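Local structure of Rho guanyl nucleotide exchange factor (Rom2), putative (Aspergillus fumigatus Af293, 5O51) at residues A[69-74]-A[116-121]; A[77-82]-A[86-91]; A[231-234]-A[239-242]; A[241-246]-A[278-283]. The protein is probably a guanyl-nucleotide exchange factor for Rho-type GTPases, of which this chain is the CNH domain, a seven-bladed beta-propeller. All coordinates share one frame; numbering follows the deposited sequence.

Contact 1 of 4, residues A[69-74]-A[116-121]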
loop_
_atom_site.group_PDB
_atom_site.type_symbol
_atom_site.label_atom_id
_atom_site.label_comp_id
_atom_site.label_asym_id
_atom_site.label_seq_id
_atom_site.Cartn_x
_atom_site.Cartn_y
_atom_site.Cartn_z
ATOM N N ASP A 69 -2.349 -8.951 1.898
ATOM C CA ASP A 69 -0.920 -9.129 1.588
ATOM C C ASP A 69 -0.501 -10.571 1.902
ATOM O O ASP A 69 -1.369 -11.424 2.287
ATOM C CB ASP A 69 -0.089 -8.163 2.417
ATOM C CG ASP A 69 1.219 -7.703 1.703
ATOM O OD1 ASP A 69 1.728 -8.364 0.747
ATOM O OD2 ASP A 69 1.727 -6.665 2.142
ATOM N N THR A 70 0.785 -10.865 1.685
ATOM C CA THR A 70 1.406 -12.194 1.966
ATOM C C THR A 70 2.716 -12.060 2.733
ATOM O O THR A 70 3.302 -11.011 2.678
ATOM C CB THR A 70 1.830 -12.957 0.689
ATOM O OG1 THR A 70 2.578 -12.077 -0.165
ATOM C CG2 THR A 70 0.628 -13.541 -0.053
ATOM N N LEU A 71 3.139 -13.131 3.433
ATOM C CA LEU A 71 4.557 -13.413 3.829
ATOM C C LEU A 71 4.943 -14.680 3.134
ATOM O O LEU A 71 4.655 -15.760 3.624
ATOM C CB LEU A 71 4.679 -13.702 5.327
ATOM C CG LEU A 71 4.908 -12.556 6.294
ATOM C CD1 LEU A 71 3.685 -11.699 6.240
ATOM C CD2 LEU A 71 5.156 -13.052 7.734
ATOM N N GLU A 72 5.577 -14.588 1.984
ATOM C CA GLU A 72 5.699 -15.758 1.102
ATOM C C GLU A 72 6.667 -16.800 1.708
ATOM O O GLU A 72 6.501 -18.019 1.495
ATOM C CB GLU A 72 6.105 -15.311 -0.332
ATOM C CG GLU A 72 5.831 -16.323 -1.453
ATOM C CD GLU A 72 4.591 -16.019 -2.328
ATOM O OE1 GLU A 72 3.484 -15.932 -1.779
ATOM O OE2 GLU A 72 4.705 -15.918 -3.580
ATOM N N GLU A 73 7.607 -16.307 2.510
ATOM C CA GLU A 73 8.632 -17.130 3.152
ATOM C C GLU A 73 8.016 -18.092 4.168
ATOM O O GLU A 73 8.538 -19.218 4.323
ATOM C CB GLU A 73 9.712 -16.233 3.807
ATOM C CG GLU A 73 10.791 -16.949 4.606
ATOM C CD GLU A 73 11.727 -17.796 3.747
ATOM O OE1 GLU A 73 12.424 -17.229 2.874
ATOM O OE2 GLU A 73 11.782 -19.027 3.954
ATOM N N TYR A 74 6.940 -17.619 4.835
ATOM C CA TYR A 74 6.169 -18.367 5.848
ATOM C C TYR A 74 4.836 -18.917 5.340
ATOM O O TYR A 74 4.004 -19.391 6.116
ATOM C CB TYR A 74 5.911 -17.447 7.031
ATOM C CG TYR A 74 7.190 -17.175 7.713
ATOM C CD1 TYR A 74 8.025 -16.160 7.287
ATOM C CD2 TYR A 74 7.622 -18.000 8.742
ATOM C CE1 TYR A 74 9.250 -15.945 7.901
ATOM C CE2 TYR A 74 8.836 -17.798 9.368
ATOM C CZ TYR A 74 9.649 -16.765 8.949
ATOM O OH TYR A 74 10.851 -16.548 9.582
ATOM N N PHE A 116 -2.420 -2.097 8.061
ATOM C CA PHE A 116 -1.223 -2.823 8.402
ATOM C C PHE A 116 -0.107 -2.729 7.362
ATOM O O PHE A 116 -0.340 -2.353 6.229
ATOM C CB PHE A 116 -1.574 -4.253 8.715
ATOM C CG PHE A 116 -1.767 -5.159 7.506
ATOM C CD1 PHE A 116 -0.694 -5.850 6.954
ATOM C CD2 PHE A 116 -3.048 -5.396 6.990
ATOM C CE1 PHE A 116 -0.876 -6.732 5.895
ATOM C CE2 PHE A 116 -3.233 -6.284 5.937
ATOM C CZ PHE A 116 -2.132 -6.971 5.399
ATOM N N LYS A 117 1.091 -3.149 7.753
ATOM C CA LYS A 117 2.233 -3.233 6.860
ATOM C C LYS A 117 3.194 -4.384 7.252
ATOM O O LYS A 117 3.600 -4.529 8.408
ATOM C CB LYS A 117 2.946 -1.902 6.886
ATOM C CG LYS A 117 4.106 -1.805 5.927
ATOM C CD LYS A 117 3.615 -1.510 4.541
ATOM C CE LYS A 117 4.711 -1.709 3.501
ATOM N NZ LYS A 117 5.970 -1.012 3.871
ATOM N N ALA A 118 3.530 -5.208 6.276
ATOM C CA ALA A 118 4.467 -6.319 6.458
ATOM C C ALA A 118 5.702 -6.010 5.677
ATOM O O ALA A 118 5.627 -5.889 4.441
ATOM C CB ALA A 118 3.884 -7.610 5.921
ATOM N N GLY A 119 6.830 -5.909 6.375
ATOM C CA GLY A 119 8.121 -5.754 5.717
ATOM C C GLY A 119 9.263 -6.370 6.475
ATOM O O GLY A 119 9.129 -6.743 7.647
ATOM N N ILE A 120 10.405 -6.446 5.798
ATOM C CA ILE A 120 11.655 -6.815 6.457
ATOM C C ILE A 120 12.090 -5.616 7.316
ATOM O O ILE A 120 12.121 -4.474 6.859
ATOM C CB ILE A 120 12.785 -7.261 5.484
ATOM C CG1 ILE A 120 12.274 -8.218 4.374
ATOM C CG2 ILE A 120 13.916 -7.917 6.279
ATOM C CD1 ILE A 120 12.128 -7.578 3.008
ATOM N N GLY A 121 12.397 -5.888 8.567
ATOM C CA GLY A 121 12.703 -4.847 9.524
ATOM C C GLY A 121 13.224 -5.666 10.661
ATOM O O GLY A 121 12.520 -6.539 11.188
#
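Strands 69-71 and 116-120 run in broadly the same direction, at 32° to each other, with axes 8.2 Å apart at their closest; L71 and A118 are the nearest pair of backbone positions. That spacing is too wide for backbone pairing, and the contact is carried mainly by side chains. D69 points toward the other strand, and its CB meets the edge of the F116 ring, close to the ring plane, at 3.8 Å from CZ and equally near CE1. The ring gets there because CG of F116 lies between the backbone N and the carbonyl carbon (chi1 81°). Each strand is the first of a four-stranded antiparallel sheet, and the two sheets are successive blades of the beta-propeller. Further along, L71 CD1 lies 4.1 Å from A118 CB. L78, on the strand next to 65-71, packs against L71, F116 and A118 and extends the apolar layer. The D69 carboxylate turns back on its own strand: OD1 accepts the backbone N-H of T70 at 2.8 Å, on its anti side and 31° out of the carboxylate plane. Q67 NE2 adds a polar tie between the blades, donating to F116 O.

Contact 2 of 4, residues A[77-82]-A[86-91]; sequences LLVLAN and SSYPME
V79 CG2 stands anti to its carbonyl carbon, beside the backbone N, and CG of Y88 takes the same position on its own residue (chi1 -65°); together these bring the methyl obliquely against the tyrosine ring, 3.9 Å from CE1. L77 CB and Y88 CB, facing each other in their pair, are 4.4 Å apart. M90, at the start of a short 3-10 segment, places its SD 4.3 Å from the same L77 CB.

L77, V79, S86 and Y88 share one face of the sheet, while L78 and S87 lie on the other, where L78 CD2 comes to 4.4 Å from S87 CB. Between the strands, L77 and Y88 form a hydrogen-bonded pair: L77 N donates to Y88 O at 2.9 Å, and Y88 N returns a bond to L77 O. V79 and S86 repeat the exchange, V79 N reaching S86 O at 2.9 Å with an N-H...O angle of 162°. L77 O also receives a CA-H contact from S87. A water lies 2.6 Å from S86 OG and gives a weak bond to V79 O, which S86 N also meets. With L78 and S87 as the non-hydrogen-bonded pair in between, this is the regular ladder of an antiparallel beta hairpin, here the two central strands of a four-stranded propeller blade.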
loop_
_atom_site.group_PDB
_atom_site.type_symbol
_atom_site.label_atom_id
_atom_site.label_comp_id
_atom_site.label_asym_id
_atom_site.label_seq_id
_atom_site.Cartn_x
_atom_site.Cartn_y
_atom_site.Cartn_z
ATOM N N LEU A 77 -1.070 -15.950 4.191
ATOM C CA LEU A 77 -1.930 -14.907 3.681
ATOM C C LEU A 77 -2.417 -14.001 4.834
ATOM O O LEU A 77 -2.999 -14.467 5.783
ATOM C CB LEU A 77 -3.096 -15.518 2.915
ATOM C CG LEU A 77 -4.054 -14.539 2.257
ATOM C CD1 LEU A 77 -3.446 -13.885 1.021
ATOM C CD2 LEU A 77 -5.343 -15.302 1.897
ATOM N N LEU A 78 -2.178 -12.693 4.722
ATOM C CA LEU A 78 -2.625 -11.672 5.707
ATOM C C LEU A 78 -3.860 -10.883 5.201
ATOM O O LEU A 78 -3.869 -10.310 4.055
ATOM C CB LEU A 78 -1.502 -10.710 5.991
ATOM C CG LEU A 78 -0.148 -11.334 6.399
ATOM C CD1 LEU A 78 0.876 -10.209 6.504
ATOM C CD2 LEU A 78 -0.315 -12.054 7.740
ATOM N N VAL A 79 -4.926 -10.902 6.016
ATOM C CA VAL A 79 -6.232 -10.347 5.617
ATOM C C VAL A 79 -6.811 -9.401 6.673
ATOM O O VAL A 79 -7.012 -9.802 7.802
ATOM C CB VAL A 79 -7.220 -11.494 5.369
ATOM C CG1 VAL A 79 -8.633 -10.986 5.076
ATOM C CG2 VAL A 79 -6.707 -12.362 4.211
ATOM N N LEU A 80 -7.132 -8.167 6.277
ATOM C CA LEU A 80 -7.832 -7.195 7.102
ATOM C C LEU A 80 -9.303 -7.110 6.611
ATOM O O LEU A 80 -9.545 -6.625 5.520
ATOM C CB LEU A 80 -7.165 -5.854 7.041
ATOM C CG LEU A 80 -7.779 -4.719 7.891
ATOM C CD1 LEU A 80 -7.839 -5.121 9.351
ATOM C CD2 LEU A 80 -6.982 -3.428 7.758
ATOM N N ALA A 81 -10.259 -7.651 7.413
ATOM C CA ALA A 81 -11.683 -7.823 7.050
ATOM C C ALA A 81 -12.538 -7.267 8.191
ATOM O O ALA A 81 -12.456 -7.731 9.347
ATOM C CB ALA A 81 -12.025 -9.277 6.827
ATOM N N ASN A 82 -13.271 -6.214 7.886
ATOM C CA ASN A 82 -14.116 -5.544 8.880
ATOM C C ASN A 82 -13.356 -5.302 10.164
ATOM O O ASN A 82 -13.776 -5.718 11.268
ATOM C CB ASN A 82 -15.364 -6.374 9.120
ATOM C CG ASN A 82 -16.519 -5.546 9.700
ATOM O OD1 ASN A 82 -16.547 -4.327 9.622
ATOM N ND2 ASN A 82 -17.482 -6.238 10.263
ATOM N N SER A 86 -6.141 -11.025 10.345
ATOM C CA SER A 86 -5.980 -12.474 10.527
ATOM C C SER A 86 -5.003 -13.084 9.533
ATOM O O SER A 86 -4.846 -12.592 8.423
ATOM C CB SER A 86 -7.328 -13.270 10.343
ATOM O OG SER A 86 -8.499 -12.655 10.883
ATOM N N SER A 87 -4.470 -14.242 9.877
ATOM C CA SER A 87 -3.670 -15.003 8.972
ATOM C C SER A 87 -4.412 -16.239 8.479
ATOM O O SER A 87 -5.302 -16.774 9.142
ATOM C CB SER A 87 -2.378 -15.414 9.657
ATOM O OG SER A 87 -2.623 -16.512 10.523
ATOM N N TYR A 88 -4.071 -16.690 7.289
ATOM C CA TYR A 88 -4.501 -18.000 6.802
ATOM C C TYR A 88 -3.269 -18.691 6.218
ATOM O O TYR A 88 -2.410 -18.034 5.615
ATOM C CB TYR A 88 -5.502 -17.869 5.680
ATOM C CG TYR A 88 -6.816 -17.270 5.993
ATOM C CD1 TYR A 88 -6.954 -15.903 6.114
ATOM C CD2 TYR A 88 -7.983 -18.073 6.087
ATOM C CE1 TYR A 88 -8.185 -15.321 6.336
ATOM C CE2 TYR A 88 -9.220 -17.502 6.394
ATOM C CZ TYR A 88 -9.281 -16.114 6.514
ATOM O OH TYR A 88 -10.451 -15.485 6.765
ATOM N N PRO A 89 -3.203 -20.016 6.295
ATOM C CA PRO A 89 -2.122 -20.604 5.512
ATOM C C PRO A 89 -2.400 -20.508 3.999
ATOM O O PRO A 89 -3.547 -20.541 3.554
ATOM C CB PRO A 89 -2.087 -22.075 5.987
ATOM C CG PRO A 89 -3.446 -22.368 6.499
ATOM C CD PRO A 89 -4.079 -21.040 6.914
ATOM N N MET A 90 -1.333 -20.413 3.233
ATOM C CA MET A 90 -1.457 -20.272 1.773
ATOM C C MET A 90 -2.130 -21.433 1.083
ATOM O O MET A 90 -2.719 -21.287 0.002
ATOM C CB MET A 90 -0.066 -20.055 1.122
ATOM C CG MET A 90 -0.153 -19.112 -0.064
ATOM S SD MET A 90 -0.144 -17.380 0.477
ATOM C CE MET A 90 1.634 -17.222 0.642
ATOM N N GLU A 91 -2.056 -22.608 1.680
ATOM C CA GLU A 91 -2.844 -23.716 1.144
ATOM C C GLU A 91 -4.372 -23.445 1.138
ATOM O O GLU A 91 -5.067 -24.015 0.286
ATOM C CB GLU A 91 -2.471 -25.044 1.823
ATOM C CG GLU A 91 -2.675 -25.071 3.321
ATOM C CD GLU A 91 -2.089 -26.303 4.020
ATOM O OE1 GLU A 91 -1.729 -27.296 3.336
ATOM O OE2 GLU A 91 -2.016 -26.269 5.281
HETATM O O HOH W 1 -9.735 -10.889 9.455
#

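Contact 3 of 4, residues A[231-234]-A[239-242]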
loop_
_atom_site.group_PDB
_atom_site.type_symbol
_atom_site.label_atom_id
_atom_site.label_comp_id
_atom_site.label_asym_id
_atom_site.label_seq_id
_atom_site.Cartn_x
_atom_site.Cartn_y
_atom_site.Cartn_z
ATOM N N ILE A 231 2.409 10.094 2.566
ATOM C CA ILE A 231 1.849 8.876 1.981
ATOM C C ILE A 231 2.931 7.849 1.694
ATOM O O ILE A 231 2.718 6.696 1.941
ATOM C CB ILE A 231 1.118 9.210 0.682
ATOM C CG1 ILE A 231 0.046 10.310 0.887
ATOM C CG2 ILE A 231 0.619 7.953 0.040
ATOM C CD1 ILE A 231 -1.045 9.989 1.869
ATOM N N HIS A 232 4.059 8.246 1.120
ATOM C CA HIS A 232 4.978 7.237 0.589
ATOM C C HIS A 232 6.404 7.757 0.554
ATOM O O HIS A 232 6.639 8.929 0.171
ATOM C CB HIS A 232 4.524 6.788 -0.820
ATOM C CG HIS A 232 5.447 5.836 -1.500
ATOM N ND1 HIS A 232 5.569 4.516 -1.113
ATOM C CD2 HIS A 232 6.306 6.004 -2.538
ATOM C CE1 HIS A 232 6.461 3.915 -1.878
ATOM N NE2 HIS A 232 6.928 4.796 -2.747
ATOM N N ILE A 233 7.331 6.834 0.832
ATOM C CA ILE A 233 8.763 7.110 0.892
ATOM C C ILE A 233 9.499 6.113 0.033
ATOM O O ILE A 233 9.248 4.917 0.125
ATOM C CB ILE A 233 9.375 6.869 2.274
ATOM C CG1 ILE A 233 8.688 7.658 3.319
ATOM C CG2 ILE A 233 10.872 7.258 2.279
ATOM C CD1 ILE A 233 9.077 7.224 4.722
ATOM N N GLU A 234 10.439 6.589 -0.761
ATOM C CA GLU A 234 11.180 5.724 -1.667
ATOM C C GLU A 234 12.669 6.067 -1.638
ATOM O O GLU A 234 13.054 7.227 -1.800
ATOM C CB GLU A 234 10.628 5.923 -3.069
ATOM C CG GLU A 234 11.212 4.976 -4.099
ATOM C CD GLU A 234 10.292 3.852 -4.595
ATOM O OE1 GLU A 234 9.123 3.643 -4.140
ATOM O OE2 GLU A 234 10.806 3.159 -5.493
ATOM N N GLU A 239 19.608 9.225 -1.496
ATOM C CA GLU A 239 18.532 10.226 -1.281
ATOM C C GLU A 239 17.191 9.470 -1.077
ATOM O O GLU A 239 17.006 8.395 -1.617
ATOM C CB GLU A 239 18.403 11.191 -2.488
ATOM C CG GLU A 239 19.690 11.824 -3.029
ATOM C CD GLU A 239 19.510 12.557 -4.383
ATOM O OE1 GLU A 239 18.679 12.157 -5.255
ATOM O OE2 GLU A 239 20.232 13.563 -4.584
ATOM N N PHE A 240 16.257 10.065 -0.345
ATOM C CA PHE A 240 14.865 9.588 -0.294
ATOM C C PHE A 240 13.915 10.528 -1.017
ATOM O O PHE A 240 13.997 11.746 -0.824
ATOM C CB PHE A 240 14.434 9.526 1.132
ATOM C CG PHE A 240 15.233 8.567 1.950
ATOM C CD1 PHE A 240 16.487 8.928 2.451
ATOM C CD2 PHE A 240 14.738 7.310 2.252
ATOM C CE1 PHE A 240 17.229 8.045 3.238
ATOM C CE2 PHE A 240 15.468 6.423 3.048
ATOM C CZ PHE A 240 16.712 6.786 3.536
ATOM N N LEU A 241 13.034 9.967 -1.836
ATOM C CA LEU A 241 11.920 10.691 -2.424
ATOM C C LEU A 241 10.751 10.595 -1.500
ATOM O O LEU A 241 10.286 9.472 -1.232
ATOM C CB LEU A 241 11.530 10.142 -3.779
ATOM C CG LEU A 241 10.269 10.787 -4.452
ATOM C CD1 LEU A 241 10.524 12.256 -4.741
ATOM C CD2 LEU A 241 9.944 10.087 -5.744
ATOM N N LEU A 242 10.300 11.752 -1.003
ATOM C CA LEU A 242 9.185 11.871 -0.070
ATOM C C LEU A 242 7.938 12.342 -0.807
ATOM O O LEU A 242 7.993 13.339 -1.549
ATOM C CB LEU A 242 9.564 12.859 1.010
ATOM C CG LEU A 242 10.756 12.449 1.929
ATOM C CD1 LEU A 242 10.930 13.558 2.975
ATOM C CD2 LEU A 242 10.532 11.179 2.729
#
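The beta hairpin of strands 230-236 and 239-244 opens one blade of the propeller, and E234 with L241 is one of the hydrogen-bonded pairs that join its strands. E234 N donates to L241 O at 2.9 Å, in the carbonyl plane, and L241 N returns a bond to E234 O at 2.7 Å. Both oxygens take a further CA-H contact, from I233 CA and F240 CA respectively. I233 and L242 form the adjacent non-hydrogen-bonded pair; beyond it I231 and H232 both face N243 in a classic beta bulge.

On the I233 face, CG2 is anti to the backbone N and touches two neighbours of the facing strand. It meets F240 CD2 obliquely at 3.9 Å, and L242 CD2 at 4.0 Å, the isoleucine and leucine running alongside each other in the same sense. F198 of strand 197-202, in the preceding blade, packs against both I233 and L242. E234 starts on the L241 face, but the bend at chi2 (107°) carries its carboxylate away from strand 239-242 and toward H232. There H232 NE2 donates to E234 OE1 at 2.8 Å, through the anti lone pair of that oxygen, which sits 8° out of the imidazole plane.

Contact 4 of 4, residues A[241-246]-A[278-283]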
loop_
_atom_site.group_PDB
_atom_site.type_symbol
_atom_site.label_atom_id
_atom_site.label_comp_id
_atom_site.label_asym_id
_atom_site.label_seq_id
_atom_site.Cartn_x
_atom_site.Cartn_y
_atom_site.Cartn_z
ATOM N N LEU A 241 13.034 9.967 -1.836
ATOM C CA LEU A 241 11.920 10.691 -2.424
ATOM C C LEU A 241 10.751 10.595 -1.500
ATOM O O LEU A 241 10.286 9.472 -1.232
ATOM C CB LEU A 241 11.530 10.142 -3.779
ATOM C CG LEU A 241 10.269 10.787 -4.452
ATOM C CD1 LEU A 241 10.524 12.256 -4.741
ATOM C CD2 LEU A 241 9.944 10.087 -5.744
ATOM N N LEU A 242 10.300 11.752 -1.003
ATOM C CA LEU A 242 9.185 11.871 -0.070
ATOM C C LEU A 242 7.938 12.342 -0.807
ATOM O O LEU A 242 7.993 13.339 -1.549
ATOM C CB LEU A 242 9.564 12.859 1.010
ATOM C CG LEU A 242 10.756 12.449 1.929
ATOM C CD1 LEU A 242 10.930 13.558 2.975
ATOM C CD2 LEU A 242 10.532 11.179 2.729
ATOM N N ASN A 243 6.837 11.630 -0.620
ATOM C CA ASN A 243 5.586 11.854 -1.362
ATOM C C ASN A 243 4.427 12.075 -0.373
ATOM O O ASN A 243 4.087 11.204 0.457
ATOM C CB ASN A 243 5.232 10.706 -2.320
ATOM C CG ASN A 243 6.319 10.422 -3.348
ATOM O OD1 ASN A 243 6.511 11.135 -4.337
ATOM N ND2 ASN A 243 7.027 9.327 -3.136
ATOM N N TYR A 244 3.887 13.277 -0.421
ATOM C CA TYR A 244 2.716 13.660 0.368
ATOM C C TYR A 244 1.555 14.047 -0.590
ATOM O O TYR A 244 1.766 14.256 -1.812
ATOM C CB TYR A 244 3.029 14.856 1.238
ATOM C CG TYR A 244 4.300 14.903 2.129
ATOM C CD1 TYR A 244 5.541 14.915 1.583
ATOM C CD2 TYR A 244 4.195 15.086 3.507
ATOM C CE1 TYR A 244 6.671 15.010 2.362
ATOM C CE2 TYR A 244 5.320 15.183 4.313
ATOM C CZ TYR A 244 6.568 15.181 3.724
ATOM O OH TYR A 244 7.766 15.307 4.446
ATOM N N SER A 245 0.325 14.146 -0.062
ATOM C CA SER A 245 -0.810 14.457 -0.912
ATOM C C SER A 245 -0.605 15.793 -1.625
ATOM O O SER A 245 -1.122 15.976 -2.702
ATOM C CB SER A 245 -2.145 14.454 -0.161
ATOM O OG SER A 245 -2.144 15.492 0.837
ATOM N N ASP A 246 0.173 16.722 -1.069
ATOM C CA ASP A 246 0.302 18.036 -1.688
ATOM C C ASP A 246 1.535 18.235 -2.556
ATOM O O ASP A 246 1.523 19.063 -3.477
ATOM C CB ASP A 246 0.222 19.142 -0.615
ATOM C CG ASP A 246 -1.209 19.320 -0.050
ATOM O OD1 ASP A 246 -2.216 19.233 -0.797
ATOM O OD2 ASP A 246 -1.323 19.484 1.166
ATOM N N PRO A 278 11.787 6.237 -15.792
ATOM C CA PRO A 278 11.969 7.569 -15.221
ATOM C C PRO A 278 10.637 8.250 -14.765
ATOM O O PRO A 278 10.590 9.487 -14.704
ATOM C CB PRO A 278 12.584 8.329 -16.419
ATOM C CG PRO A 278 11.856 7.755 -17.565
ATOM C CD PRO A 278 11.539 6.328 -17.247
ATOM N N TYR A 279 9.594 7.481 -14.417
ATOM C CA TYR A 279 8.296 8.122 -14.091
ATOM C C TYR A 279 7.903 8.001 -12.626
ATOM O O TYR A 279 8.276 7.060 -11.944
ATOM C CB TYR A 279 7.207 7.606 -14.976
ATOM C CG TYR A 279 7.502 7.675 -16.469
ATOM C CD1 TYR A 279 7.597 8.900 -17.132
ATOM C CD2 TYR A 279 7.675 6.514 -17.217
ATOM C CE1 TYR A 279 7.843 8.961 -18.477
ATOM C CE2 TYR A 279 7.926 6.556 -18.568
ATOM C CZ TYR A 279 8.003 7.781 -19.205
ATOM O OH TYR A 279 8.262 7.852 -20.563
ATOM N N ILE A 280 7.169 9.007 -12.132
ATOM C CA ILE A 280 6.575 8.958 -10.801
ATOM C C ILE A 280 5.104 9.153 -11.073
ATOM O O ILE A 280 4.716 10.109 -11.821
ATOM C CB ILE A 280 7.235 9.939 -9.810
ATOM C CG1 ILE A 280 6.406 10.123 -8.530
ATOM C CG2 ILE A 280 7.497 11.305 -10.406
ATOM C CD1 ILE A 280 6.513 8.904 -7.638
ATOM N N LEU A 281 4.279 8.212 -10.551
ATOM C CA LEU A 281 2.839 8.212 -10.806
ATOM C C LEU A 281 2.089 8.506 -9.502
ATOM O O LEU A 281 2.326 7.850 -8.500
ATOM C CB LEU A 281 2.394 6.868 -11.324
ATOM C CG LEU A 281 2.880 6.453 -12.744
ATOM C CD1 LEU A 281 4.226 5.768 -12.664
ATOM C CD2 LEU A 281 1.930 5.512 -13.440
ATOM N N ALA A 282 1.222 9.512 -9.511
ATOM C CA ALA A 282 0.365 9.854 -8.348
ATOM C C ALA A 282 -1.068 9.451 -8.621
ATOM O O ALA A 282 -1.651 9.953 -9.573
ATOM C CB ALA A 282 0.444 11.354 -8.105
ATOM N N PHE A 283 -1.675 8.551 -7.806
ATOM C CA PHE A 283 -3.086 8.146 -8.046
ATOM C C PHE A 283 -4.005 8.950 -7.132
ATOM O O PHE A 283 -3.787 8.935 -5.919
ATOM C CB PHE A 283 -3.226 6.621 -7.704
ATOM C CG PHE A 283 -2.471 5.733 -8.650
ATOM C CD1 PHE A 283 -1.094 5.628 -8.599
ATOM C CD2 PHE A 283 -3.119 5.040 -9.611
ATOM C CE1 PHE A 283 -0.408 4.851 -9.543
ATOM C CE2 PHE A 283 -2.453 4.225 -10.522
ATOM C CZ PHE A 283 -1.103 4.145 -10.491
#
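I280 rests its CD1 methyl against both L241 and N243, two residues whose side chains point toward strand 279-283. Against L241 the approach is end to end: CD2 of the leucine and CD1 of I280 stop 4.1 Å apart. N243 is met differently. Its side chain and that of I280 pass antiparallel, and the amide oxygen OD1 comes to 4.0 Å from the same CD1. The isoleucine can extend this far because its CG1 is anti to the backbone N (chi1 166°), which sends the longer branch outward; the branch then bends at chi2 (74°).

The two strands belong to consecutive propeller blades and each is the second strand of its own sheet, so the contact joins the second strands of neighbouring blades. I293 and F250 also pack on L241. The buried N243 amide is satisfied within its own blade: OD1 is hydrogen-bonded to S248 OG on strand 247-251, and ND2 makes a weak bond to H232 O on the opposite neighbour, strand 230-236. With its two ends held by different strands, the amide is likely to be fixed in rotation.

Across the interface, then, the contact is van der Waals packing. Just 85 Å² is buried, through one isoleucine methyl against a leucine methyl and an amide oxygen already engaged by a serine, which implies that I280 adds apolar contact alone, while the hydrogen bonds of N243 lie within its own blade.

Two of the contacts lie within blades and two between them. Contact 2 pairs the middle strands of one blade and is nested in the chain loop closed by contact 1, which joins that blade to the next; their centres are 12 Å apart, and strands 65-71 and 76-81 are neighbours in one sheet. Contact 3 follows later in the chain, and contact 4 begins on its second strand, 239-244, with centres 8 Å apart. Contacts 2 and 4 lie on opposite sides of the chain's centre, about 30 Å between centres. In these examples from the CNH propeller, backbone hydrogen bonds build the blades, and mainly side-chain packing joins adjacent ones.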